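Exocyst complex component EXO70 (Saccharomyces cerevisiae, PDB 2B1E) helps tether secretory vesicles to sites of exocytosis as one of eight subunits of the exocyst complex, and takes part in the assembly of that complex. Local coordinates at residues A[27-32]-A[42-47]; A[31-36]-A[83-88]; A[375-380]-A[446-451]; A[432-435]-A[441-444]. One frame throughout, in Å; residues are numbered along the deposited sequence.

How the interactions relate
The four contacts form two pairs, far apart on an elongated, all-alpha chain. Interactions 1 and 2, in the N-terminal family region, have centres about 8 Å apart, share Lys31 and Gly32, and pack directly: Ile28 O lies 3.3 Å from Val36 CG2. Interactions 3 and 4, in the C-terminal family region, both use helix 440-473; their centres are about 12 Å apart, and a salt bridge from Asp377 OD2 to Arg444 NH2 (2.7 Å) joins them. Interaction 4 is nested in the chain loop that interaction 3 closes. Between the pairs lie large spans: the centres of interactions 1 and 3 are about 87 Å apart, on opposite sides of the chain's centre.

Interaction 1 of 4, residues A[27-32]-A[42-47]; sequences IILQKG and TQVVHK
Leu29 sends its CG off anti to its own carbonyl carbon (chi1 -69°), and Val44 turns CG1 anti to its backbone N (chi1 169°); these two settings bring the side chains together tip to tip. The motif is an antiparallel helical hairpin, helix 15-30 packing against helix 38-56 with the short helix 33-36 in the connection. Val44 CG1 sits in the fork of the leucine, 3.6 Å from Leu29 CG and nearly as close to both terminal methyls. Leu29 CD2 also reaches the next residue, Val45, and Ile28 adds a more distant touch on the partly exposed flank, where its CG2 lies 4.4 Å from Val44 CG2. No hydrogen bond crosses the contact. Leu29 and Val45 both lean on Ser82 of helix 66-94, which covers the buried flank, while Val44 also touches Tyr25 one helical turn before Leu29. With an alanine here the isopropyl fork is gone, which would probably open a gap between the helices and leave Val44 CG1 without its main neighbour. On the inner side the apolar contact ends where Leu29 CD2 meets Val45 CG2 at 4.0 Å.

Interaction 2 of 4, residues A[31-36]-A[83-88]; sequences KGINQV and EAQLRV
Ile33 reaches across to Gln85 and Leu86 with its longer branch, which extends atom by atom toward helix 66-94. The bond from CA to CB already points at that helix. At CB the chain forks: CG2 stands anti to the backbone N, while CG1 leaves anti to the carbonyl carbon (chi1 -62°) and comes within 4.0 Å of Gln85 CG. With chi2 close to straight (169°), CD1 is carried farthest and does most of the touching. It lies 3.6 Å from Gln85 CG, 3.8 Å from the backbone atom Gln85 O, and 3.9 Å from Leu86 CD2. Gln85 leaves its helix extended and then bends at chi2 (55°), bringing NE2 round to within 3.8 Å of the same Ile33 CD1. The two side chains cross obliquely, and the methyl is held between the curled glutamine and the leucine tip without any hydrogen bond across the contact.

Gly32, just before Ile33, is the first residue to leave helical angles, with a positive phi that would press a side chain against the carbonyl of Lys31, and it stands at the N-cap of helix 33-36, its O accepting the N-H of Val36. Leu38 and Tyr41 of helix 38-56 also pack on Ile33, and Phe130 of helix 117-132 touches Leu86. A short connecting helix thus sets one isoleucine against Gln85 and Leu86 of helix 66-94, consistent with an up-and-down array of antiparallel helices at the N-terminal end of the EXO70 rod.

Interaction 3 of 4, residues A[375-380]-A[446-451]; sequences CIDTLA and ERLKKR
Leu448 fills the space between Ile376, Asp377 and Ala380, joining two locally near-parallel helices of the C-terminal helical array of EXO70. The axes of segments 375-380 and 446-451 run 14° apart and come no closer than 11.1 Å; helices 410-429 and 433-436 lie between them in the chain. The tight part surrounds the leucine fork. Leu448 CG lies 3.4 Å from Asp377 OD1, Leu448 CD1 is 3.7 Å from Ile376 CG2, and Ala380 CB stands 3.9 Å from the same CD1. The fork is put there by an eclipsed chi1 of -120°, which may mean some strain. The carboxylate meets Leu448 through carbon alone, while Asp377 OD2 forms a salt bridge with Arg444 and takes the backbone N-H of Thr353. Cutting Leu448 back to an alanine would probably strip Ile376 CG2 and Ala380 CB of the methyl they both pack on.

Also buried, next to the leucine, Lys449 turns off to other partners: its NZ forms salt bridges with Glu425 of helix 410-429 and, on the syn side of the carboxylate, with Glu446 OE2 at 2.8 Å.

The looser side belongs to Arg451, partly exposed. Its guanidinium lays one face over Leu448 CD2 of its own helix, offset toward the rim, while Arg451 NH2 stays 5.4 Å from Asp377 OD1: too far for a salt bridge, though near enough that the opposite charges may still feel each other.

Interaction 4 of 4, residues A[432-435]-A[441-444]; sequences ELNL and GHSR
His442 and Asn434 carry this contact between them, one through its ring and the other mainly through its backbone. The hydrogen bond comes first: His442 NE2 gives its proton to Asn434 O over 3.0 Å, with an N-H...O angle of 147°. It arrives in the carbonyl plane on a lone pair, with a C=O...NE2 angle of 132°, although the oxygen sits somewhat out of the imidazole plane. This single bond ties the ring to the backbone of the short helix 433-436 and restrains its rotation.

Close polar approach without a bond is the second kind. The bond from CA to CB of Asn434 points away from the histidine, but CG, anti to the backbone N (chi1 -163°), brings the amide back. Asn434 OD1 and His442 NE2 are modelled 3.0 Å apart, yet the angle is too poor for a hydrogen bond, and the exact placing of OD1 is doubtful because it comes too close to CE1. Amide and ring stand nearly perpendicular.

Packing from outside is the third: Val428 of helix 410-429 packs on both Asn434 and His442, and Leu437 in the following turn touches the ring. The contact thus closes the short bend in which helix 410-429 passes through helix 433-436 into the start of the long helix 440-473, where Arg444 turns inward to form a salt bridge with Asp374 of helix 364-391.

Interaction 1 of 4, residues A[27-32]-A[42-47]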
loop_
_atom_site.group_PDB
_atom_site.type_symbol
_atom_site.label_atom_id
_atom_site.label_comp_id
_atom_site.label_asym_id
_atom_site.label_seq_id
_atom_site.Cartn_x
_atom_site.Cartn_y
_atom_site.Cartn_z
ATOM N N ILE A 27 -45.963 44.173 23.011
ATOM C CA ILE A 27 -46.437 43.393 24.144
ATOM C C ILE A 27 -46.446 41.919 23.754
ATOM O O ILE A 27 -46.031 41.047 24.526
ATOM C CB ILE A 27 -47.847 43.876 24.586
ATOM C CG1 ILE A 27 -47.714 45.260 25.233
ATOM C CG2 ILE A 27 -48.480 42.867 25.550
ATOM C CD1 ILE A 27 -49.025 45.933 25.616
ATOM N N ILE A 28 -46.900 41.636 22.542
ATOM C CA ILE A 28 -46.930 40.254 22.067
ATOM C C ILE A 28 -45.508 39.700 22.002
ATOM O O ILE A 28 -45.195 38.640 22.575
ATOM C CB ILE A 28 -47.569 40.165 20.665
ATOM C CG1 ILE A 28 -49.031 40.620 20.732
ATOM C CG2 ILE A 28 -47.478 38.734 20.143
ATOM C CD1 ILE A 28 -49.756 40.587 19.398
ATOM N N LEU A 29 -44.642 40.428 21.305
ATOM C CA LEU A 29 -43.253 40.012 21.147
ATOM C C LEU A 29 -42.537 39.820 22.492
ATOM O O LEU A 29 -41.660 38.964 22.616
ATOM C CB LEU A 29 -42.499 41.036 20.291
ATOM C CG LEU A 29 -42.900 41.093 18.811
ATOM C CD1 LEU A 29 -42.234 42.289 18.144
ATOM C CD2 LEU A 29 -42.493 39.784 18.107
ATOM N N GLN A 30 -42.932 40.612 23.485
ATOM C CA GLN A 30 -42.353 40.567 24.830
ATOM C C GLN A 30 -42.514 39.200 25.497
ATOM O O GLN A 30 -41.720 38.837 26.367
ATOM C CB GLN A 30 -43.008 41.638 25.709
ATOM C CG GLN A 30 -42.434 41.776 27.120
ATOM C CD GLN A 30 -41.202 42.676 27.176
ATOM O OE1 GLN A 30 -41.232 43.827 26.717
ATOM N NE2 GLN A 30 -40.115 42.161 27.754
ATOM N N LYS A 31 -43.533 38.445 25.081
ATOM C CA LYS A 31 -43.798 37.123 25.649
ATOM C C LYS A 31 -42.749 36.088 25.253
ATOM O O LYS A 31 -42.632 35.043 25.892
ATOM C CB LYS A 31 -45.179 36.629 25.221
ATOM C CG LYS A 31 -46.319 37.578 25.545
ATOM C CD LYS A 31 -47.569 37.215 24.755
ATOM C CE LYS A 31 -48.684 38.240 24.965
ATOM N NZ LYS A 31 -49.954 37.838 24.286
ATOM N N GLY A 32 -41.995 36.361 24.192
ATOM C CA GLY A 32 -40.969 35.418 23.787
ATOM C C GLY A 32 -41.379 34.493 22.661
ATOM O O GLY A 32 -42.558 34.210 22.474
ATOM N N THR A 42 -42.188 35.772 13.917
ATOM C CA THR A 42 -41.595 36.440 12.762
ATOM C C THR A 42 -42.649 37.213 11.987
ATOM O O THR A 42 -42.333 38.196 11.308
ATOM C CB THR A 42 -40.905 35.469 11.792
ATOM O OG1 THR A 42 -41.846 34.495 11.330
ATOM C CG2 THR A 42 -39.722 34.784 12.468
ATOM N N GLN A 43 -43.901 36.774 12.083
ATOM C CA GLN A 43 -44.977 37.461 11.382
ATOM C C GLN A 43 -45.203 38.838 12.002
ATOM O O GLN A 43 -45.474 39.816 11.296
ATOM C CB GLN A 43 -46.270 36.644 11.444
ATOM C CG GLN A 43 -47.335 37.168 10.508
ATOM C CD GLN A 43 -46.812 37.323 9.089
ATOM O OE1 GLN A 43 -46.290 36.370 8.490
ATOM N NE2 GLN A 43 -46.944 38.529 8.541
ATOM N N VAL A 44 -45.103 38.927 13.323
ATOM C CA VAL A 44 -45.276 40.219 13.976
ATOM C C VAL A 44 -44.109 41.143 13.617
ATOM O O VAL A 44 -44.299 42.336 13.374
ATOM C CB VAL A 44 -45.374 40.072 15.500
ATOM C CG1 VAL A 44 -45.284 41.448 16.158
ATOM C CG2 VAL A 44 -46.697 39.405 15.864
ATOM N N VAL A 45 -42.897 40.600 13.573
ATOM C CA VAL A 45 -41.757 41.429 13.207
ATOM C C VAL A 45 -41.973 41.933 11.767
ATOM O O VAL A 45 -41.650 43.076 11.453
ATOM C CB VAL A 45 -40.441 40.641 13.314
ATOM C CG1 VAL A 45 -39.266 41.531 12.939
ATOM C CG2 VAL A 45 -40.257 40.136 14.760
ATOM N N HIS A 46 -42.526 41.092 10.894
ATOM C CA HIS A 46 -42.779 41.519 9.511
ATOM C C HIS A 46 -43.763 42.703 9.508
ATOM O O HIS A 46 -43.601 43.649 8.735
ATOM C CB HIS A 46 -43.373 40.379 8.654
ATOM C CG HIS A 46 -42.391 39.311 8.270
ATOM N ND1 HIS A 46 -41.110 39.589 7.847
ATOM C CD2 HIS A 46 -42.520 37.962 8.208
ATOM C CE1 HIS A 46 -40.492 38.461 7.544
ATOM N NE2 HIS A 46 -41.326 37.458 7.754
ATOM N N LYS A 47 -44.787 42.644 10.357
ATOM C CA LYS A 47 -45.765 43.731 10.435
ATOM C C LYS A 47 -45.064 45.046 10.763
ATOM O O LYS A 47 -45.353 46.077 10.169
ATOM C CB LYS A 47 -46.817 43.448 11.515
ATOM C CG LYS A 47 -47.883 42.421 11.140
ATOM C CD LYS A 47 -49.017 43.069 10.364
ATOM C CE LYS A 47 -50.137 42.078 10.075
ATOM N NZ LYS A 47 -51.283 42.740 9.380
#

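Interaction 2 of 4, residues A[31-36]-A[83-88]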
loop_
_atom_site.group_PDB
_atom_site.type_symbol
_atom_site.label_atom_id
_atom_site.label_comp_id
_atom_site.label_asym_id
_atom_site.label_seq_id
_atom_site.Cartn_x
_atom_site.Cartn_y
_atom_site.Cartn_z
ATOM N N LYS A 31 -43.533 38.445 25.081
ATOM C CA LYS A 31 -43.798 37.123 25.649
ATOM C C LYS A 31 -42.749 36.088 25.253
ATOM O O LYS A 31 -42.632 35.043 25.892
ATOM C CB LYS A 31 -45.179 36.629 25.221
ATOM C CG LYS A 31 -46.319 37.578 25.545
ATOM C CD LYS A 31 -47.569 37.215 24.755
ATOM C CE LYS A 31 -48.684 38.240 24.965
ATOM N NZ LYS A 31 -49.954 37.838 24.286
ATOM N N GLY A 32 -41.995 36.361 24.192
ATOM C CA GLY A 32 -40.969 35.418 23.787
ATOM C C GLY A 32 -41.379 34.493 22.661
ATOM O O GLY A 32 -42.558 34.210 22.474
ATOM N N ILE A 33 -40.390 34.007 21.920
ATOM C CA ILE A 33 -40.628 33.118 20.791
ATOM C C ILE A 33 -41.441 31.857 21.095
ATOM O O ILE A 33 -42.349 31.513 20.338
ATOM C CB ILE A 33 -39.278 32.695 20.132
ATOM C CG1 ILE A 33 -38.564 33.938 19.584
ATOM C CG2 ILE A 33 -39.533 31.685 19.002
ATOM C CD1 ILE A 33 -37.135 33.705 19.148
ATOM N N ASN A 34 -41.131 31.160 22.188
ATOM C CA ASN A 34 -41.872 29.936 22.494
ATOM C C ASN A 34 -43.341 30.168 22.846
ATOM O O ASN A 34 -44.200 29.372 22.481
ATOM C CB ASN A 34 -41.199 29.157 23.635
ATOM C CG ASN A 34 -39.874 28.533 23.220
ATOM O OD1 ASN A 34 -39.725 28.016 22.102
ATOM N ND2 ASN A 34 -38.911 28.554 24.130
ATOM N N GLN A 35 -43.640 31.242 23.568
ATOM C CA GLN A 35 -45.031 31.510 23.942
ATOM C C GLN A 35 -45.855 31.992 22.754
ATOM O O GLN A 35 -47.009 31.598 22.569
ATOM C CB GLN A 35 -45.095 32.551 25.050
ATOM C CG GLN A 35 -46.452 32.602 25.727
ATOM C CD GLN A 35 -46.537 33.690 26.761
ATOM O OE1 GLN A 35 -45.695 33.778 27.659
ATOM N NE2 GLN A 35 -47.561 34.530 26.650
ATOM N N VAL A 36 -45.236 32.835 21.935
ATOM C CA VAL A 36 -45.889 33.392 20.762
ATOM C C VAL A 36 -46.029 32.383 19.637
ATOM O O VAL A 36 -47.064 32.329 18.970
ATOM C CB VAL A 36 -45.089 34.601 20.218
ATOM C CG1 VAL A 36 -45.790 35.190 18.997
ATOM C CG2 VAL A 36 -44.927 35.643 21.308
ATOM N N GLU A 83 -35.055 40.708 16.275
ATOM C CA GLU A 83 -34.204 39.918 15.399
ATOM C C GLU A 83 -33.002 39.370 16.173
ATOM O O GLU A 83 -32.529 38.272 15.893
ATOM C CB GLU A 83 -33.769 40.757 14.182
ATOM C CG GLU A 83 -34.913 40.909 13.172
ATOM C CD GLU A 83 -34.617 41.845 11.996
ATOM O OE1 GLU A 83 -35.404 41.837 11.031
ATOM O OE2 GLU A 83 -33.624 42.589 12.031
ATOM N N ALA A 84 -32.524 40.121 17.163
ATOM C CA ALA A 84 -31.394 39.658 17.960
ATOM C C ALA A 84 -31.844 38.412 18.735
ATOM O O ALA A 84 -31.071 37.482 18.942
ATOM C CB ALA A 84 -30.932 40.762 18.921
ATOM N N GLN A 85 -33.107 38.397 19.140
ATOM C CA GLN A 85 -33.664 37.260 19.867
ATOM C C GLN A 85 -33.757 36.037 18.954
ATOM O O GLN A 85 -33.570 34.895 19.398
ATOM C CB GLN A 85 -35.046 37.626 20.418
ATOM C CG GLN A 85 -35.794 36.479 21.078
ATOM C CD GLN A 85 -35.001 35.800 22.179
ATOM O OE1 GLN A 85 -34.444 36.462 23.064
ATOM N NE2 GLN A 85 -34.951 34.471 22.137
ATOM N N LEU A 86 -34.050 36.284 17.677
ATOM C CA LEU A 86 -34.135 35.219 16.692
ATOM C C LEU A 86 -32.774 34.558 16.526
ATOM O O LEU A 86 -32.684 33.347 16.344
ATOM C CB LEU A 86 -34.623 35.773 15.351
ATOM C CG LEU A 86 -36.129 36.052 15.336
ATOM C CD1 LEU A 86 -36.493 36.819 14.078
ATOM C CD2 LEU A 86 -36.892 34.737 15.412
ATOM N N ARG A 87 -31.716 35.360 16.596
ATOM C CA ARG A 87 -30.369 34.829 16.471
ATOM C C ARG A 87 -30.000 34.006 17.696
ATOM O O ARG A 87 -29.412 32.940 17.566
ATOM C CB ARG A 87 -29.356 35.956 16.290
ATOM C CG ARG A 87 -29.485 36.680 14.968
ATOM C CD ARG A 87 -28.371 37.702 14.771
ATOM N NE ARG A 87 -28.778 38.664 13.759
ATOM C CZ ARG A 87 -29.332 39.842 14.029
ATOM N NH1 ARG A 87 -29.530 40.218 15.286
ATOM N NH2 ARG A 87 -29.722 40.629 13.034
ATOM N N VAL A 88 -30.322 34.517 18.882
ATOM C CA VAL A 88 -30.038 33.797 20.126
ATOM C C VAL A 88 -30.728 32.429 20.083
ATOM O O VAL A 88 -30.142 31.390 20.409
ATOM C CB VAL A 88 -30.584 34.578 21.369
ATOM C CG1 VAL A 88 -30.470 33.709 22.622
ATOM C CG2 VAL A 88 -29.805 35.865 21.555
#

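Interaction 3 of 4, residues A[375-380]-A[446-451]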
loop_
_atom_site.group_PDB
_atom_site.type_symbol
_atom_site.label_atom_id
_atom_site.label_comp_id
_atom_site.label_asym_id
_atom_site.label_seq_id
_atom_site.Cartn_x
_atom_site.Cartn_y
_atom_site.Cartn_z
ATOM N N CYS A 375 12.349 -9.522 -6.611
ATOM C CA CYS A 375 13.056 -9.469 -5.336
ATOM C C CYS A 375 13.868 -10.740 -5.094
ATOM O O CYS A 375 15.024 -10.679 -4.664
ATOM C CB CYS A 375 12.064 -9.273 -4.180
ATOM S SG CYS A 375 11.478 -7.562 -3.947
ATOM N N ILE A 376 13.259 -11.893 -5.361
ATOM C CA ILE A 376 13.941 -13.164 -5.164
ATOM C C ILE A 376 15.069 -13.315 -6.182
ATOM O O ILE A 376 16.125 -13.852 -5.859
ATOM C CB ILE A 376 12.945 -14.338 -5.251
ATOM C CG1 ILE A 376 11.927 -14.209 -4.112
ATOM C CG2 ILE A 376 13.676 -15.669 -5.129
ATOM C CD1 ILE A 376 10.729 -15.132 -4.247
ATOM N N ASP A 377 14.855 -12.826 -7.404
ATOM C CA ASP A 377 15.900 -12.884 -8.425
ATOM C C ASP A 377 17.092 -12.040 -7.971
ATOM O O ASP A 377 18.255 -12.441 -8.112
ATOM C CB ASP A 377 15.409 -12.310 -9.759
ATOM C CG ASP A 377 14.653 -13.321 -10.604
ATOM O OD1 ASP A 377 14.626 -14.519 -10.252
ATOM O OD2 ASP A 377 14.089 -12.900 -11.638
ATOM N N THR A 378 16.794 -10.856 -7.443
ATOM C CA THR A 378 17.829 -9.937 -6.993
ATOM C C THR A 378 18.636 -10.537 -5.852
ATOM O O THR A 378 19.853 -10.383 -5.797
ATOM C CB THR A 378 17.210 -8.587 -6.553
ATOM O OG1 THR A 378 16.442 -8.055 -7.640
ATOM C CG2 THR A 378 18.305 -7.589 -6.167
ATOM N N LEU A 379 17.957 -11.218 -4.940
ATOM C CA LEU A 379 18.635 -11.858 -3.816
ATOM C C LEU A 379 19.602 -12.944 -4.304
ATOM O O LEU A 379 20.774 -12.980 -3.916
ATOM C CB LEU A 379 17.608 -12.487 -2.870
ATOM C CG LEU A 379 18.192 -13.354 -1.750
ATOM C CD1 LEU A 379 19.032 -12.495 -0.786
ATOM C CD2 LEU A 379 17.056 -14.033 -1.014
ATOM N N ALA A 380 19.102 -13.835 -5.154
ATOM C CA ALA A 380 19.916 -14.924 -5.674
ATOM C C ALA A 380 21.141 -14.443 -6.447
ATOM O O ALA A 380 22.261 -14.863 -6.154
ATOM C CB ALA A 380 19.062 -15.849 -6.556
ATOM N N GLU A 446 11.005 -21.707 -10.075
ATOM C CA GLU A 446 11.498 -23.012 -10.501
ATOM C C GLU A 446 12.640 -22.782 -11.478
ATOM O O GLU A 446 13.645 -23.493 -11.448
ATOM C CB GLU A 446 10.391 -23.843 -11.156
ATOM C CG GLU A 446 9.377 -24.399 -10.162
ATOM C CD GLU A 446 10.014 -25.278 -9.093
ATOM O OE1 GLU A 446 10.629 -26.314 -9.440
ATOM O OE2 GLU A 446 9.903 -24.937 -7.899
ATOM N N ARG A 447 12.495 -21.776 -12.334
ATOM C CA ARG A 447 13.549 -21.476 -13.286
ATOM C C ARG A 447 14.807 -21.055 -12.537
ATOM O O ARG A 447 15.914 -21.406 -12.932
ATOM C CB ARG A 447 13.116 -20.379 -14.266
ATOM C CG ARG A 447 12.243 -20.886 -15.412
ATOM C CD ARG A 447 12.271 -19.930 -16.603
ATOM N NE ARG A 447 11.420 -18.756 -16.421
ATOM C CZ ARG A 447 10.089 -18.789 -16.426
ATOM N NH1 ARG A 447 9.450 -19.939 -16.600
ATOM N NH2 ARG A 447 9.393 -17.669 -16.276
ATOM N N LEU A 448 14.635 -20.304 -11.450
ATOM C CA LEU A 448 15.770 -19.862 -10.642
ATOM C C LEU A 448 16.516 -21.065 -10.068
ATOM O O LEU A 448 17.742 -21.144 -10.152
ATOM C CB LEU A 448 15.306 -18.989 -9.473
ATOM C CG LEU A 448 15.811 -17.547 -9.364
ATOM C CD1 LEU A 448 15.650 -17.092 -7.920
ATOM C CD2 LEU A 448 17.270 -17.434 -9.789
ATOM N N LYS A 449 15.767 -21.998 -9.483
ATOM C CA LYS A 449 16.364 -23.178 -8.878
ATOM C C LYS A 449 17.072 -24.066 -9.891
ATOM O O LYS A 449 18.126 -24.626 -9.599
ATOM C CB LYS A 449 15.304 -23.992 -8.134
ATOM C CG LYS A 449 14.568 -23.194 -7.058
ATOM C CD LYS A 449 13.701 -24.083 -6.167
ATOM C CE LYS A 449 12.747 -24.938 -6.973
ATOM N NZ LYS A 449 11.880 -25.784 -6.102
ATOM N N LYS A 450 16.502 -24.199 -11.084
ATOM C CA LYS A 450 17.132 -25.029 -12.099
ATOM C C LYS A 450 18.475 -24.450 -12.522
ATOM O O LYS A 450 19.403 -25.195 -12.840
ATOM C CB LYS A 450 16.200 -25.186 -13.307
ATOM C CG LYS A 450 14.987 -26.044 -12.977
ATOM C CD LYS A 450 13.957 -26.064 -14.097
ATOM C CE LYS A 450 12.710 -26.808 -13.635
ATOM N NZ LYS A 450 11.617 -26.735 -14.633
ATOM N N ARG A 451 18.582 -23.125 -12.526
ATOM C CA ARG A 451 19.836 -22.472 -12.905
ATOM C C ARG A 451 20.948 -22.929 -11.972
ATOM O O ARG A 451 22.020 -23.329 -12.427
ATOM C CB ARG A 451 19.708 -20.944 -12.817
ATOM C CG ARG A 451 21.004 -20.182 -13.106
ATOM C CD ARG A 451 20.948 -18.747 -12.562
ATOM N NE ARG A 451 19.916 -17.942 -13.217
ATOM C CZ ARG A 451 19.567 -16.719 -12.831
ATOM N NH1 ARG A 451 20.164 -16.159 -11.786
ATOM N NH2 ARG A 451 18.633 -16.046 -13.499
#

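Interaction 4 of 4, residues A[432-435]-A[441-444]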
loop_
_atom_site.group_PDB
_atom_site.type_symbol
_atom_site.label_atom_id
_atom_site.label_comp_id
_atom_site.label_asym_id
_atom_site.label_seq_id
_atom_site.Cartn_x
_atom_site.Cartn_y
_atom_site.Cartn_z
ATOM N N GLU A 432 1.213 -15.599 2.598
ATOM C CA GLU A 432 0.345 -15.124 1.534
ATOM C C GLU A 432 1.143 -15.065 0.236
ATOM O O GLU A 432 0.577 -15.015 -0.855
ATOM C CB GLU A 432 -0.186 -13.728 1.873
ATOM C CG GLU A 432 -1.329 -13.271 0.981
ATOM C CD GLU A 432 -2.628 -14.001 1.287
ATOM O OE1 GLU A 432 -3.194 -13.782 2.379
ATOM O OE2 GLU A 432 -3.082 -14.795 0.440
ATOM N N LEU A 433 2.465 -15.069 0.363
ATOM C CA LEU A 433 3.333 -15.015 -0.805
ATOM C C LEU A 433 3.010 -16.145 -1.772
ATOM O O LEU A 433 3.013 -15.951 -2.987
ATOM C CB LEU A 433 4.806 -15.087 -0.379
ATOM C CG LEU A 433 5.341 -13.852 0.357
ATOM C CD1 LEU A 433 6.767 -14.109 0.834
ATOM C CD2 LEU A 433 5.283 -12.631 -0.573
ATOM N N ASN A 434 2.712 -17.319 -1.226
ATOM C CA ASN A 434 2.398 -18.486 -2.044
ATOM C C ASN A 434 1.266 -18.211 -3.031
ATOM O O ASN A 434 1.348 -18.586 -4.205
ATOM C CB ASN A 434 2.035 -19.674 -1.148
ATOM C CG ASN A 434 2.106 -21.001 -1.885
ATOM O OD1 ASN A 434 2.966 -21.193 -2.745
ATOM N ND2 ASN A 434 1.214 -21.928 -1.541
ATOM N N LEU A 435 0.217 -17.546 -2.559
ATOM C CA LEU A 435 -0.926 -17.230 -3.405
ATOM C C LEU A 435 -0.666 -16.067 -4.351
ATOM O O LEU A 435 -1.249 -16.001 -5.432
ATOM C CB LEU A 435 -2.148 -16.919 -2.543
ATOM C CG LEU A 435 -2.604 -18.059 -1.629
ATOM C CD1 LEU A 435 -3.885 -17.652 -0.916
ATOM C CD2 LEU A 435 -2.835 -19.321 -2.450
ATOM N N GLY A 441 4.842 -16.533 -11.024
ATOM C CA GLY A 441 5.829 -16.482 -9.957
ATOM C C GLY A 441 6.502 -17.804 -9.637
ATOM O O GLY A 441 7.729 -17.913 -9.663
ATOM N N HIS A 442 5.707 -18.816 -9.320
ATOM C CA HIS A 442 6.275 -20.119 -9.003
ATOM C C HIS A 442 7.128 -20.660 -10.141
ATOM O O HIS A 442 8.183 -21.236 -9.907
ATOM C CB HIS A 442 5.165 -21.106 -8.667
ATOM C CG HIS A 442 4.553 -20.877 -7.325
ATOM N ND1 HIS A 442 5.254 -21.051 -6.152
ATOM C CD2 HIS A 442 3.308 -20.484 -6.966
ATOM C CE1 HIS A 442 4.466 -20.778 -5.127
ATOM N NE2 HIS A 442 3.280 -20.431 -5.593
ATOM N N SER A 443 6.679 -20.469 -11.374
ATOM C CA SER A 443 7.441 -20.954 -12.515
ATOM C C SER A 443 8.780 -20.220 -12.613
ATOM O O SER A 443 9.782 -20.800 -13.031
ATOM C CB SER A 443 6.645 -20.776 -13.810
ATOM O OG SER A 443 6.515 -19.408 -14.146
ATOM N N ARG A 444 8.805 -18.947 -12.228
ATOM C CA ARG A 444 10.056 -18.191 -12.267
ATOM C C ARG A 444 10.987 -18.728 -11.189
ATOM O O ARG A 444 12.191 -18.868 -11.411
ATOM C CB ARG A 444 9.811 -16.701 -12.039
ATOM C CG ARG A 444 9.232 -15.981 -13.249
ATOM C CD ARG A 444 9.051 -14.489 -12.992
ATOM N NE ARG A 444 10.321 -13.821 -12.718
ATOM C CZ ARG A 444 10.458 -12.507 -12.562
ATOM N NH1 ARG A 444 9.399 -11.707 -12.656
ATOM N NH2 ARG A 444 11.653 -11.987 -12.314
#